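Local coordinates for protein dual specificity phosphatase 28 (Homo sapiens, PDB 5Y15) that shows atypically weak phosphatase activity, hydrolysing a synthetic aryl phosphate in vitro but having almost no activity on phosphotyrosine, less on phosphothreonine and none on phosphoserine, at residues A54-E58 / P77-A81; V66-V72 / G118-S124; P90-D94 / R128-A132; L100-E104 / Q170-Y174; C107-E111 / A137-H142. The protein carries 2 engineered substitutions. All coordinates share one frame; numbering follows the deposited sequence.

Contact 1 of 5, residues A54-E58 / P77-A81; sequences AAGAE and PGPQA. Engineered in segment 77-81: Gln-80 (natural residue Arg).
Apolar packing carries the centre of this loop-to-loop contact. The methyl of Ala-55 points at Pro-79 and rests on its backbone, with CB 3.5 Å from Pro-79 CA. The proline ring adds a looser touch, Pro-79 CB to Ala-55 CB at 4.1 Å. A second apolar patch lies at the start of helix 58-63. There the aliphatic part of Glu-58 runs over Ala-81, with Glu-58 CG 3.7 Å from Ala-81 CB.

The polar groups meet carbon rather than each other. Glu-58 is bent at its second torsion (chi2 81°). The bend carries the carboxylate over to Gln-80, where Glu-58 OE1 comes 3.1 Å from Gln-80 CB. The carboxylate and amide planes are 28° apart, but no hydrogen bond joins the two side chains. Gln-80 is an engineered residue, arginine in the natural protein. Its amide oxygen reaches back to the other loop, where Gln-80 OE1 lies 3.5 Å from Gly-56 CA.

No backbone hydrogen bond crosses between the loops either. Within 54-58, Ala-57 N donates to Ala-54 O at 3.0 Å and closes a tight turn. Ala-57 is the N-cap residue of the helix that follows.

Segment 54-58 lies between strand 47-50 and helix 58-63, and segment 77-81 between strands 66-71 and 85-88. Ala-55 and Pro-79 both also touch Tyr-123 of strand 119-123. The two loops are thus joined by small apolar groups, with the more exposed polar Glu-58 and Gln-80 beside them. Shape fit, not directional bonding, holds one loop against the other.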
# COMPACT_ATOMS: atom_id res chain seq x y z
N ALA A 54 -4.59 -14.23 -10.76
CA ALA A 54 -5.02 -12.85 -11.01
C ALA A 54 -3.85 -11.95 -11.38
O ALA A 54 -3.92 -11.18 -12.34
CB ALA A 54 -5.75 -12.29 -9.79
N ALA A 55 -2.75 -12.01 -10.61
CA ALA A 55 -1.64 -11.10 -10.87
C ALA A 55 -0.99 -11.37 -12.22
O ALA A 55 -0.32 -10.49 -12.76
CB ALA A 55 -0.62 -11.17 -9.75
N GLY A 56 -1.19 -12.57 -12.77
CA GLY A 56 -0.70 -13.01 -14.06
C GLY A 56 -1.65 -12.78 -15.22
O GLY A 56 -1.40 -13.29 -16.31
N ALA A 57 -2.75 -12.08 -15.00
CA ALA A 57 -3.66 -11.67 -16.08
C ALA A 57 -3.50 -10.19 -16.42
O ALA A 57 -4.47 -9.43 -16.40
CB ALA A 57 -5.11 -11.99 -15.71
N GLU A 58 -2.27 -9.76 -16.73
CA GLU A 58 -1.90 -8.36 -16.92
C GLU A 58 -2.85 -7.55 -17.80
O GLU A 58 -3.08 -6.36 -17.54
CB GLU A 58 -0.49 -8.25 -17.51
CG GLU A 58 0.64 -8.65 -16.55
CD GLU A 58 0.86 -10.16 -16.44
OE1 GLU A 58 2.00 -10.59 -16.13
OE2 GLU A 58 -0.11 -10.91 -16.68
N PRO A 77 3.97 -14.13 -5.58
CA PRO A 77 4.64 -13.10 -6.38
C PRO A 77 3.69 -11.97 -6.74
O PRO A 77 2.52 -12.18 -7.07
CB PRO A 77 5.10 -13.88 -7.62
CG PRO A 77 4.12 -15.02 -7.71
CD PRO A 77 3.89 -15.42 -6.29
N GLY A 78 4.24 -10.76 -6.73
CA GLY A 78 3.49 -9.56 -7.03
C GLY A 78 3.00 -9.54 -8.46
O GLY A 78 3.35 -10.40 -9.28
N PRO A 79 2.16 -8.56 -8.79
CA PRO A 79 1.63 -8.51 -10.15
C PRO A 79 2.77 -8.36 -11.13
O PRO A 79 3.52 -7.37 -11.12
CB PRO A 79 0.71 -7.28 -10.13
CG PRO A 79 1.35 -6.39 -9.11
CD PRO A 79 1.81 -7.35 -8.02
N GLN A 80 2.95 -9.37 -11.97
CA GLN A 80 3.91 -9.23 -13.05
C GLN A 80 3.53 -8.08 -13.98
O GLN A 80 4.31 -7.76 -14.89
CB GLN A 80 4.04 -10.57 -13.79
CG GLN A 80 4.59 -11.73 -12.92
CD GLN A 80 3.73 -13.01 -12.98
OE1 GLN A 80 2.53 -12.97 -12.73
NE2 GLN A 80 4.36 -14.14 -13.30
N ALA A 81 2.37 -7.45 -13.74
CA ALA A 81 1.97 -6.23 -14.46
C ALA A 81 2.87 -5.06 -14.08
O ALA A 81 3.05 -4.77 -12.88
CB ALA A 81 0.52 -5.88 -14.15

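Contact 2 of 5, residues V66-V72 / G118-S124; sequences VTLCVNV and GACLVYS. Engineered in segment 118-124: Ser-124 (natural residue Cys).
Asn-71 CA lies over one face of the Tyr-123 ring, toward its rim, 4.1 Å from the ring centroid in a CH-pi contact. Cys-69 CB lies at the edge of the ring, near its plane. The Asn-71 amide is tilted 29° from the ring. Tyr-123 uses the sterically tight first torsion between backbone N and carbonyl carbon (chi1 73°), which swings the ring across toward the neighbouring strand. Asn-71 ND2 comes 3.0 Å from Tyr-123 OH, but the angle is too poor for a hydrogen bond. Each polar end is satisfied elsewhere: the tyrosine hydroxyl by Pro-77 O, the amide by Ser-73, Gln-76 and Glu-86.

Strands 66-71 and 119-123 run parallel in the centre of the sheet. Backbone bonds alternate between them: Leu-121 N to Leu-68 O, Val-70 N to Leu-121 O (2.6 Å), Tyr-123 N to Val-70 O and Val-72 N to Tyr-123 O. Near the start, Thr-67 N and, weakly, Leu-68 N share Ala-119 O, and a beta bulge shifts the register by one.

Leu-68, Val-70, Cys-120 and Val-122 make one apolar face, which packs against helices 100-115 and 130-142. Cys-69 SG and Leu-121 CD2 meet on the other face at 4.0 Å.

Strand 119-123 leads into the phosphate-binding P-loop of the protein-tyrosine phosphatase fold. The loop begins with Ser-124, an engineered replacement of the cysteine inferred to form the phosphocysteine intermediate. Its OG bonds to Ser-131 OG. The parallel pair therefore delivers the nucleophile position to the phosphate site from a buried, regularly hydrogen-bonded part of the sheet.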
# COMPACT_ATOMS: atom_id res chain seq x y z
N VAL A 66 -7.03 -1.38 -13.23
CA VAL A 66 -6.50 -1.63 -11.91
C VAL A 66 -5.22 -0.83 -11.75
O VAL A 66 -4.29 -0.94 -12.56
CB VAL A 66 -6.27 -3.13 -11.69
CG1 VAL A 66 -5.43 -3.37 -10.44
CG2 VAL A 66 -7.63 -3.82 -11.53
N THR A 67 -5.17 -0.00 -10.72
CA THR A 67 -4.01 0.82 -10.45
C THR A 67 -3.34 0.43 -9.15
O THR A 67 -2.31 1.03 -8.80
CB THR A 67 -4.40 2.30 -10.40
OG1 THR A 67 -5.37 2.47 -9.39
CG2 THR A 67 -5.01 2.73 -11.73
N LEU A 68 -3.89 -0.54 -8.42
CA LEU A 68 -3.26 -1.00 -7.19
C LEU A 68 -3.56 -2.47 -7.02
O LEU A 68 -4.73 -2.86 -7.10
CB LEU A 68 -3.76 -0.23 -5.97
CG LEU A 68 -3.32 -0.73 -4.59
CD1 LEU A 68 -1.87 -0.39 -4.35
CD2 LEU A 68 -4.20 -0.20 -3.46
N CYS A 69 -2.52 -3.29 -6.82
CA CYS A 69 -2.67 -4.70 -6.49
C CYS A 69 -2.37 -4.89 -5.02
O CYS A 69 -1.31 -4.47 -4.54
CB CYS A 69 -1.71 -5.57 -7.33
SG CYS A 69 -2.06 -5.49 -9.09
N VAL A 70 -3.26 -5.55 -4.31
CA VAL A 70 -3.07 -5.85 -2.90
C VAL A 70 -2.79 -7.33 -2.81
O VAL A 70 -3.70 -8.15 -2.99
CB VAL A 70 -4.27 -5.46 -2.03
CG1 VAL A 70 -3.98 -5.74 -0.54
CG2 VAL A 70 -4.66 -3.98 -2.25
N ASN A 71 -1.54 -7.67 -2.52
CA ASN A 71 -1.05 -9.06 -2.47
C ASN A 71 -1.11 -9.44 -1.00
O ASN A 71 -0.26 -9.03 -0.22
CB ASN A 71 0.37 -9.11 -3.04
CG ASN A 71 0.99 -10.52 -3.08
OD1 ASN A 71 0.50 -11.49 -2.49
ND2 ASN A 71 2.11 -10.61 -3.78
N VAL A 72 -2.14 -10.19 -0.62
CA VAL A 72 -2.31 -10.58 0.80
C VAL A 72 -1.65 -11.94 0.96
O VAL A 72 -2.29 -13.00 0.98
CB VAL A 72 -3.79 -10.59 1.21
CG1 VAL A 72 -3.91 -10.52 2.74
CG2 VAL A 72 -4.56 -9.43 0.53
N GLY A 118 -8.97 4.89 -10.25
CA GLY A 118 -8.53 3.58 -10.63
C GLY A 118 -9.33 2.50 -9.92
O GLY A 118 -10.41 2.74 -9.38
N ALA A 119 -8.77 1.30 -9.92
CA ALA A 119 -9.42 0.15 -9.32
C ALA A 119 -8.38 -0.66 -8.58
O ALA A 119 -7.19 -0.59 -8.86
CB ALA A 119 -10.10 -0.72 -10.39
N CYS A 120 -8.83 -1.47 -7.64
CA CYS A 120 -7.93 -2.30 -6.86
C CYS A 120 -8.19 -3.75 -7.19
O CYS A 120 -9.33 -4.16 -7.40
CB CYS A 120 -8.12 -2.14 -5.35
SG CYS A 120 -7.98 -0.48 -4.72
N LEU A 121 -7.11 -4.52 -7.18
CA LEU A 121 -7.18 -5.96 -7.24
C LEU A 121 -6.63 -6.45 -5.91
O LEU A 121 -5.51 -6.11 -5.54
CB LEU A 121 -6.36 -6.52 -8.41
CG LEU A 121 -5.97 -7.97 -8.18
CD1 LEU A 121 -7.20 -8.86 -8.34
CD2 LEU A 121 -4.78 -8.43 -9.06
N VAL A 122 -7.45 -7.19 -5.17
CA VAL A 122 -7.04 -7.83 -3.93
C VAL A 122 -6.91 -9.31 -4.26
O VAL A 122 -7.87 -9.91 -4.76
CB VAL A 122 -8.07 -7.63 -2.81
CG1 VAL A 122 -7.63 -8.31 -1.54
CG2 VAL A 122 -8.33 -6.15 -2.54
N TYR A 123 -5.75 -9.90 -4.00
CA TYR A 123 -5.60 -11.31 -4.34
C TYR A 123 -4.80 -12.06 -3.30
O TYR A 123 -3.95 -11.51 -2.61
CB TYR A 123 -4.99 -11.48 -5.72
CG TYR A 123 -3.52 -11.18 -5.84
CD1 TYR A 123 -3.08 -9.88 -6.07
CD2 TYR A 123 -2.57 -12.20 -5.78
CE1 TYR A 123 -1.74 -9.60 -6.19
CE2 TYR A 123 -1.23 -11.93 -5.92
CZ TYR A 123 -0.81 -10.62 -6.12
OH TYR A 123 0.53 -10.34 -6.26
N SER A 124 -5.09 -13.35 -3.21
CA SER A 124 -4.37 -14.28 -2.37
C SER A 124 -4.17 -15.53 -3.20
O SER A 124 -4.59 -15.58 -4.36
CB SER A 124 -5.11 -14.56 -1.05
OG SER A 124 -6.37 -15.15 -1.29

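Contact 3 of 5, residues P90-D94 / R128-A132; sequences PVFDD and RSRSA. With PO4 (phosphate ion), chain C.
Arg-130 reaches Val-91 through a bend at its third torsion (chi3 -58°), which turns the guanidinium aside toward segment 90-94. Asp-93 reaches Ser-129 with CG anti to its own backbone nitrogen (chi1 -178°), which extends the carboxylate to the serine hydroxyl.

The guanidinium is held along its edge. Arg-130 NH1 donates to Val-91 O at 2.8 Å, close to the plane of both groups and on a carbonyl lone pair. The other nitrogens face the bound phosphate: NE bonds to PO4 O3 at 3.0 Å and NH2 to PO4 O4 at 3.1 Å. Asp-93 CB lies over one face of the group, toward its rim. Beside this, Val-91 CG2 packs on Arg-130 CD at 3.7 Å.

Ser-129 OG donates to Asp-93 OD1 at 2.9 Å, meeting it from above the carboxylate plane. Asn-164 ND2 also binds that oxygen, so two bonds fix the carboxylate. A water donates to Asp-93 OD2 and weakly accepts from Arg-128 NE.

The phosphate probably comes from the crystallisation liquor, but it marks the anion pocket. Backbone amides grip it: Arg-128 N and Ser-129 N both reach PO4 O1, at 2.8 and 2.9 Å, and Arg-130 N reaches PO4 O3. Arg-130 stands six residues after Ser-124, as the arginine does in the CX5R P-loop of this family.

The P-loop runs straight into helix 130-142, whose first turn touches Leu-49 of strand 47-50. Segment 90-94 lies in the loop between strand 85-88 and helix 100-115, and Phe-167 of helix 165-179 packs against Asp-93, Ser-129 and Arg-130.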
# COMPACT_ATOMS: atom_id res chain seq x y z
N PRO A 90 1.70 -9.01 4.53
CA PRO A 90 2.38 -10.29 4.76
C PRO A 90 1.75 -11.16 5.82
O PRO A 90 2.07 -11.02 7.00
CB PRO A 90 3.80 -9.86 5.18
CG PRO A 90 3.70 -8.46 5.63
CD PRO A 90 2.33 -7.90 5.26
N VAL A 91 0.83 -12.03 5.42
CA VAL A 91 0.24 -12.99 6.34
C VAL A 91 0.09 -14.31 5.61
O VAL A 91 -0.12 -14.35 4.39
CB VAL A 91 -1.15 -12.54 6.91
CG1 VAL A 91 -1.02 -11.35 7.83
CG2 VAL A 91 -2.15 -12.23 5.77
N PHE A 92 0.24 -15.39 6.36
CA PHE A 92 -0.15 -16.68 5.83
C PHE A 92 -1.65 -16.83 6.03
O PHE A 92 -2.27 -16.15 6.86
CB PHE A 92 0.55 -17.85 6.56
CG PHE A 92 2.02 -18.01 6.24
CD1 PHE A 92 2.47 -18.24 4.95
CD2 PHE A 92 2.95 -17.99 7.26
CE1 PHE A 92 3.82 -18.41 4.68
CE2 PHE A 92 4.32 -18.16 7.00
CZ PHE A 92 4.75 -18.36 5.70
N ASP A 93 -2.25 -17.76 5.30
CA ASP A 93 -3.66 -18.03 5.50
C ASP A 93 -3.79 -18.91 6.74
O ASP A 93 -3.98 -20.12 6.68
CB ASP A 93 -4.27 -18.68 4.26
CG ASP A 93 -5.76 -18.94 4.42
OD1 ASP A 93 -6.31 -18.53 5.47
OD2 ASP A 93 -6.35 -19.55 3.51
N ASP A 94 -3.64 -18.26 7.90
CA ASP A 94 -3.59 -19.01 9.12
C ASP A 94 -4.35 -18.25 10.20
O ASP A 94 -4.18 -17.03 10.34
CB ASP A 94 -2.10 -19.22 9.53
CG ASP A 94 -1.93 -20.05 10.78
OD1 ASP A 94 -2.49 -19.71 11.84
OD2 ASP A 94 -1.23 -21.08 10.69
N ARG A 128 -9.73 -17.06 -1.67
CA ARG A 128 -10.80 -17.57 -0.83
C ARG A 128 -10.77 -17.03 0.60
O ARG A 128 -11.84 -16.76 1.15
CB ARG A 128 -10.74 -19.10 -0.82
CG ARG A 128 -11.38 -19.79 0.36
CD ARG A 128 -11.22 -21.30 0.22
NE ARG A 128 -10.02 -21.83 0.85
CZ ARG A 128 -9.07 -22.50 0.20
NH1 ARG A 128 -9.19 -22.74 -1.11
NH2 ARG A 128 -8.00 -22.96 0.85
N SER A 129 -9.61 -16.80 1.20
CA SER A 129 -9.54 -16.39 2.59
C SER A 129 -8.95 -14.99 2.77
O SER A 129 -9.67 -14.03 3.08
CB SER A 129 -8.73 -17.41 3.38
OG SER A 129 -8.78 -17.16 4.77
N ARG A 130 -7.63 -14.86 2.61
CA ARG A 130 -6.97 -13.58 2.86
C ARG A 130 -7.56 -12.45 2.04
O ARG A 130 -7.86 -11.37 2.57
CB ARG A 130 -5.47 -13.73 2.60
CG ARG A 130 -4.77 -14.44 3.76
CD ARG A 130 -3.33 -14.86 3.41
NE ARG A 130 -3.29 -15.74 2.25
CZ ARG A 130 -2.19 -16.33 1.78
NH1 ARG A 130 -1.00 -16.14 2.37
NH2 ARG A 130 -2.29 -17.10 0.71
N SER A 131 -7.68 -12.65 0.72
CA SER A 131 -8.18 -11.61 -0.16
C SER A 131 -9.66 -11.35 0.08
O SER A 131 -10.11 -10.21 -0.05
CB SER A 131 -7.92 -12.00 -1.60
OG SER A 131 -8.56 -13.24 -1.86
N ALA A 132 -10.41 -12.37 0.48
CA ALA A 132 -11.82 -12.17 0.76
C ALA A 132 -11.99 -11.35 2.03
O ALA A 132 -12.88 -10.49 2.11
CB ALA A 132 -12.54 -13.51 0.89
P PO4 C . -6.19 -17.81 0.44
O1 PO4 C . -7.22 -17.09 -0.42
O2 PO4 C . -6.75 -19.12 0.96
O3 PO4 C . -5.91 -16.96 1.64
O4 PO4 C . -5.00 -18.02 -0.49
O HOH W 1 -8.60 -21.14 3.92

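Contact 4 of 5, residues L100-E104 / Q170-Y174; sequences LAHLE and QLQKY
Tyr-174 OH donates to Glu-104 OE1 at 2.9 Å, coming from above the carboxylate plane. The two side chains meet at about a right angle. Glu-104 is bent at its second torsion (chi2 50°), and this curls the carboxylate round to the hydroxyl. Its other oxygen, OE2, forms a salt bridge with Arg-141 of helix 130-142, so the acid group is gripped from two helices.

The second polar link lies at the other end of the contact. Leu-100 N donates to Gln-170 OE1 at 3.0 Å, in the plane of the amide carbonyl. Leu-99 N uses the same oxygen, and Gln-170 NE2 reaches Glu-97 O. One glutamine amide thus serves three backbone groups near the start of helix 100-115.

Between the two links the contact is apolar. Leu-103 lies over one face of the Tyr-174 ring, with CD1 4.1 Å from the centroid in a CH-pi contact. Leu-103 CB is 4.0 Å from Tyr-174 CE1. Leu-100 CD1 approaches the ring obliquely and comes 3.6 Å from Tyr-174 CD1. Its other methyl, CD2, touches Lys-173 CG more loosely, at 4.2 Å.

The axes of the short segments approach to 10.5 Å, with 46° between their directions. Tyr-174 reaches across between them. Its ring touches Ala-137 and its hydroxyl end Arg-141, both of helix 130-142. This is structural packing away from the annotated active site. A leucine-lined tyrosine ring with a polar bond on its hydroxyl, and a glutamine bonded to main-chain groups, tie helices 100-115 and 165-179 together by one bond at each end of an apolar patch.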
# COMPACT_ATOMS: atom_id res chain seq x y z
N LEU A 100 -5.88 -8.21 11.16
CA LEU A 100 -6.54 -7.00 11.63
C LEU A 100 -5.58 -5.81 11.70
O LEU A 100 -5.93 -4.70 11.30
CB LEU A 100 -7.17 -7.28 12.99
CG LEU A 100 -7.98 -6.20 13.71
CD1 LEU A 100 -9.12 -5.73 12.86
CD2 LEU A 100 -8.55 -6.77 14.99
N ALA A 101 -4.33 -6.04 12.14
CA ALA A 101 -3.40 -4.94 12.31
C ALA A 101 -3.11 -4.21 11.01
O ALA A 101 -2.76 -3.03 11.02
CB ALA A 101 -2.09 -5.44 12.92
N HIS A 102 -3.23 -4.91 9.88
CA HIS A 102 -2.96 -4.35 8.57
C HIS A 102 -4.20 -3.73 7.91
O HIS A 102 -4.07 -3.14 6.83
CB HIS A 102 -2.40 -5.43 7.64
CG HIS A 102 -1.10 -6.04 8.08
ND1 HIS A 102 0.11 -5.40 7.93
CD2 HIS A 102 -0.82 -7.26 8.59
CE1 HIS A 102 1.08 -6.19 8.36
NE2 HIS A 102 0.55 -7.33 8.76
N LEU A 103 -5.40 -3.94 8.47
CA LEU A 103 -6.64 -3.59 7.75
C LEU A 103 -6.76 -2.09 7.48
O LEU A 103 -6.89 -1.66 6.32
CB LEU A 103 -7.86 -4.09 8.52
CG LEU A 103 -8.02 -5.62 8.47
CD1 LEU A 103 -9.24 -6.12 9.21
CD2 LEU A 103 -8.07 -6.10 7.03
N GLU A 104 -6.73 -1.27 8.52
CA GLU A 104 -6.88 0.17 8.34
C GLU A 104 -5.88 0.73 7.34
O GLU A 104 -6.29 1.41 6.39
CB GLU A 104 -6.81 0.84 9.73
CG GLU A 104 -7.36 2.25 9.79
CD GLU A 104 -8.71 2.38 9.18
OE1 GLU A 104 -9.59 1.55 9.47
OE2 GLU A 104 -8.89 3.32 8.37
N GLN A 170 -11.42 -11.63 13.54
CA GLN A 170 -10.86 -10.29 13.42
C GLN A 170 -11.80 -9.35 12.67
O GLN A 170 -11.86 -8.16 13.00
CB GLN A 170 -9.50 -10.40 12.77
CG GLN A 170 -8.46 -11.08 13.68
CD GLN A 170 -7.33 -11.64 12.89
OE1 GLN A 170 -6.72 -10.93 12.08
NE2 GLN A 170 -7.02 -12.92 13.11
N LEU A 171 -12.58 -9.86 11.70
CA LEU A 171 -13.57 -9.03 11.02
C LEU A 171 -14.70 -8.62 11.96
O LEU A 171 -15.18 -7.48 11.90
CB LEU A 171 -14.14 -9.79 9.82
CG LEU A 171 -13.16 -9.85 8.65
CD1 LEU A 171 -13.60 -10.89 7.62
CD2 LEU A 171 -12.98 -8.51 7.99
N GLN A 172 -15.12 -9.53 12.84
CA GLN A 172 -16.16 -9.18 13.80
C GLN A 172 -15.67 -8.08 14.74
O GLN A 172 -16.39 -7.11 15.01
CB GLN A 172 -16.52 -10.43 14.61
CG GLN A 172 -17.43 -11.42 13.88
CD GLN A 172 -17.76 -12.63 14.73
OE1 GLN A 172 -17.03 -12.98 15.65
NE2 GLN A 172 -18.86 -13.31 14.39
N LYS A 173 -14.42 -8.19 15.19
CA LYS A 173 -13.85 -7.16 16.06
C LYS A 173 -13.68 -5.85 15.30
O LYS A 173 -13.89 -4.77 15.87
CB LYS A 173 -12.51 -7.64 16.62
CG LYS A 173 -11.82 -6.67 17.57
CD LYS A 173 -12.75 -6.27 18.74
CE LYS A 173 -12.11 -6.51 20.11
NZ LYS A 173 -10.66 -6.13 20.13
N TYR A 174 -13.29 -5.92 14.03
CA TYR A 174 -13.15 -4.72 13.22
C TYR A 174 -14.49 -4.01 13.06
O TYR A 174 -14.56 -2.78 13.10
CB TYR A 174 -12.59 -5.09 11.86
CG TYR A 174 -12.11 -3.95 10.99
CD1 TYR A 174 -11.10 -3.09 11.42
CD2 TYR A 174 -12.60 -3.78 9.71
CE1 TYR A 174 -10.62 -2.08 10.60
CE2 TYR A 174 -12.12 -2.78 8.89
CZ TYR A 174 -11.14 -1.92 9.34
OH TYR A 174 -10.67 -0.93 8.52

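Contact 5 of 5, residues C107-E111 / A137-H142; sequences CAAME and AYLMRH
Glu-111 lies flat against the His-142 ring. Its carboxylate plane is only 7° from the ring plane, and Glu-111 CB stands 3.6 Å above the ring centre in a CH-pi contact. Arg-141 CG lies over the opposite face, nearer its rim, so the imidazole is sandwiched between aliphatic carbons. Ala-108 N lies at the edge of the ring, near its plane. His-142 CE1 comes 3.2 Å from Cys-107 O.

Glu-111 meets Tyr-138 at about a right angle. Tyr-138 OH donates to Glu-111 OE1 at 2.6 Å and reaches it almost in line with the C-O bond. The second oxygen, OE2, has a salt bridge to Arg-115 one turn further along the helix. Both carboxylate oxygens thus have a partner.

The contact joins helix 100-115, which covers the apolar face of the central sheet, to helix 130-142, which follows the P-loop in this phosphatase fold. The axes of the short segments approach to 9.9 Å and cross steeply, at 75°. Cys-107 enters as a knob into a hole formed by Ala-137, Tyr-138, Arg-141 and His-142. Its sulfur sits close on the backbone, with SG 3.6 Å from Tyr-138 CA.

Met-110 comes at Tyr-138 obliquely. A bend at its third torsion (chi3 68°) brings Met-110 CE to 3.7 Å from Tyr-138 CG, while SD makes a Met-aromatic contact 5.0 Å from the ring centroid. Met-110 also packs on Cys-120 and Val-122 of strand 119-123. Ala-108, on the flank of the helix, touches Ala-112 of the second subunit.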
# COMPACT_ATOMS: atom_id res chain seq x y z
N CYS A 107 -6.82 -0.74 3.71
CA CYS A 107 -8.06 -0.14 3.23
C CYS A 107 -7.87 1.31 2.81
O CYS A 107 -8.50 1.76 1.84
CB CYS A 107 -9.13 -0.23 4.30
SG CYS A 107 -9.69 -1.93 4.56
N ALA A 108 -7.03 2.06 3.52
CA ALA A 108 -6.83 3.45 3.10
C ALA A 108 -6.07 3.54 1.78
O ALA A 108 -6.36 4.39 0.95
CB ALA A 108 -6.13 4.26 4.18
N ALA A 109 -5.09 2.67 1.57
CA ALA A 109 -4.42 2.67 0.27
C ALA A 109 -5.40 2.32 -0.84
O ALA A 109 -5.37 2.91 -1.93
CB ALA A 109 -3.23 1.70 0.27
N MET A 110 -6.26 1.33 -0.58
CA MET A 110 -7.24 0.94 -1.58
C MET A 110 -8.18 2.10 -1.90
O MET A 110 -8.45 2.40 -3.08
CB MET A 110 -8.02 -0.29 -1.10
CG MET A 110 -7.15 -1.60 -1.03
SD MET A 110 -8.04 -2.87 -0.09
CE MET A 110 -9.37 -3.17 -1.25
N GLU A 111 -8.68 2.78 -0.85
CA GLU A 111 -9.61 3.90 -1.06
C GLU A 111 -8.94 5.02 -1.83
O GLU A 111 -9.55 5.59 -2.73
CB GLU A 111 -10.13 4.42 0.28
CG GLU A 111 -11.01 5.65 0.17
CD GLU A 111 -12.38 5.35 -0.45
OE1 GLU A 111 -12.66 4.19 -0.82
OE2 GLU A 111 -13.20 6.30 -0.56
N ALA A 137 -13.35 -6.19 4.65
CA ALA A 137 -12.99 -5.06 5.50
C ALA A 137 -13.02 -3.75 4.72
O ALA A 137 -13.38 -2.69 5.27
CB ALA A 137 -11.62 -5.31 6.15
N TYR A 138 -12.62 -3.78 3.46
CA TYR A 138 -12.65 -2.56 2.67
C TYR A 138 -14.09 -2.07 2.50
O TYR A 138 -14.37 -0.87 2.64
CB TYR A 138 -11.98 -2.75 1.31
CG TYR A 138 -12.18 -1.54 0.42
CD1 TYR A 138 -11.39 -0.41 0.56
CD2 TYR A 138 -13.22 -1.51 -0.51
CE1 TYR A 138 -11.59 0.70 -0.23
CE2 TYR A 138 -13.44 -0.37 -1.29
CZ TYR A 138 -12.63 0.72 -1.14
OH TYR A 138 -12.84 1.83 -1.93
N LEU A 139 -15.01 -2.99 2.21
CA LEU A 139 -16.39 -2.59 2.04
C LEU A 139 -16.98 -2.04 3.33
O LEU A 139 -17.77 -1.09 3.31
CB LEU A 139 -17.22 -3.76 1.52
CG LEU A 139 -16.80 -4.20 0.12
CD1 LEU A 139 -17.61 -5.42 -0.26
CD2 LEU A 139 -17.05 -3.06 -0.87
N MET A 140 -16.58 -2.61 4.47
CA MET A 140 -17.09 -2.09 5.74
C MET A 140 -16.53 -0.71 6.04
O MET A 140 -17.27 0.17 6.51
CB MET A 140 -16.70 -3.02 6.89
CG MET A 140 -17.64 -4.16 7.15
SD MET A 140 -16.95 -5.14 8.50
CE MET A 140 -15.77 -5.98 7.61
N ARG A 141 -15.24 -0.51 5.80
CA ARG A 141 -14.54 0.69 6.26
C ARG A 141 -14.80 1.90 5.36
O ARG A 141 -14.88 3.03 5.86
CB ARG A 141 -13.04 0.39 6.36
CG ARG A 141 -12.15 1.59 6.60
CD ARG A 141 -12.46 2.29 7.93
NE ARG A 141 -11.56 3.41 8.16
CZ ARG A 141 -11.81 4.66 7.80
NH1 ARG A 141 -12.95 4.96 7.19
NH2 ARG A 141 -10.93 5.62 8.05
N HIS A 142 -14.91 1.70 4.04
CA HIS A 142 -15.02 2.84 3.12
C HIS A 142 -16.27 2.86 2.26
O HIS A 142 -16.49 3.85 1.54
CB HIS A 142 -13.78 2.91 2.22
CG HIS A 142 -12.55 3.34 2.95
ND1 HIS A 142 -11.48 2.50 3.17
CD2 HIS A 142 -12.23 4.52 3.53
CE1 HIS A 142 -10.54 3.15 3.84
NE2 HIS A 142 -10.97 4.38 4.07

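Overall arrangement
All five contacts lie in one phosphatase catalytic domain. Contact 2 holds its central parallel strands, 66-71 and 119-123. Contact 1 packs on the sheet face that carries Cys-69 and Tyr-123, its centre about 10 Å from that of contact 2. Contact 5 meets contact 2 on the face covered by helix 100-115. Contacts 4 and 5 share that helix, their centres about 11 Å apart, and both segments of contact 5 fall between those of contact 4 in the chain. Contacts 1 and 4 are on opposite sides of the chain centre, their centres about 26 Å apart. Contacts 2 and 3 touch and alternate along the chain. Together they bring strand 119-123, the P-loop and segment 90-94 to the phosphate site.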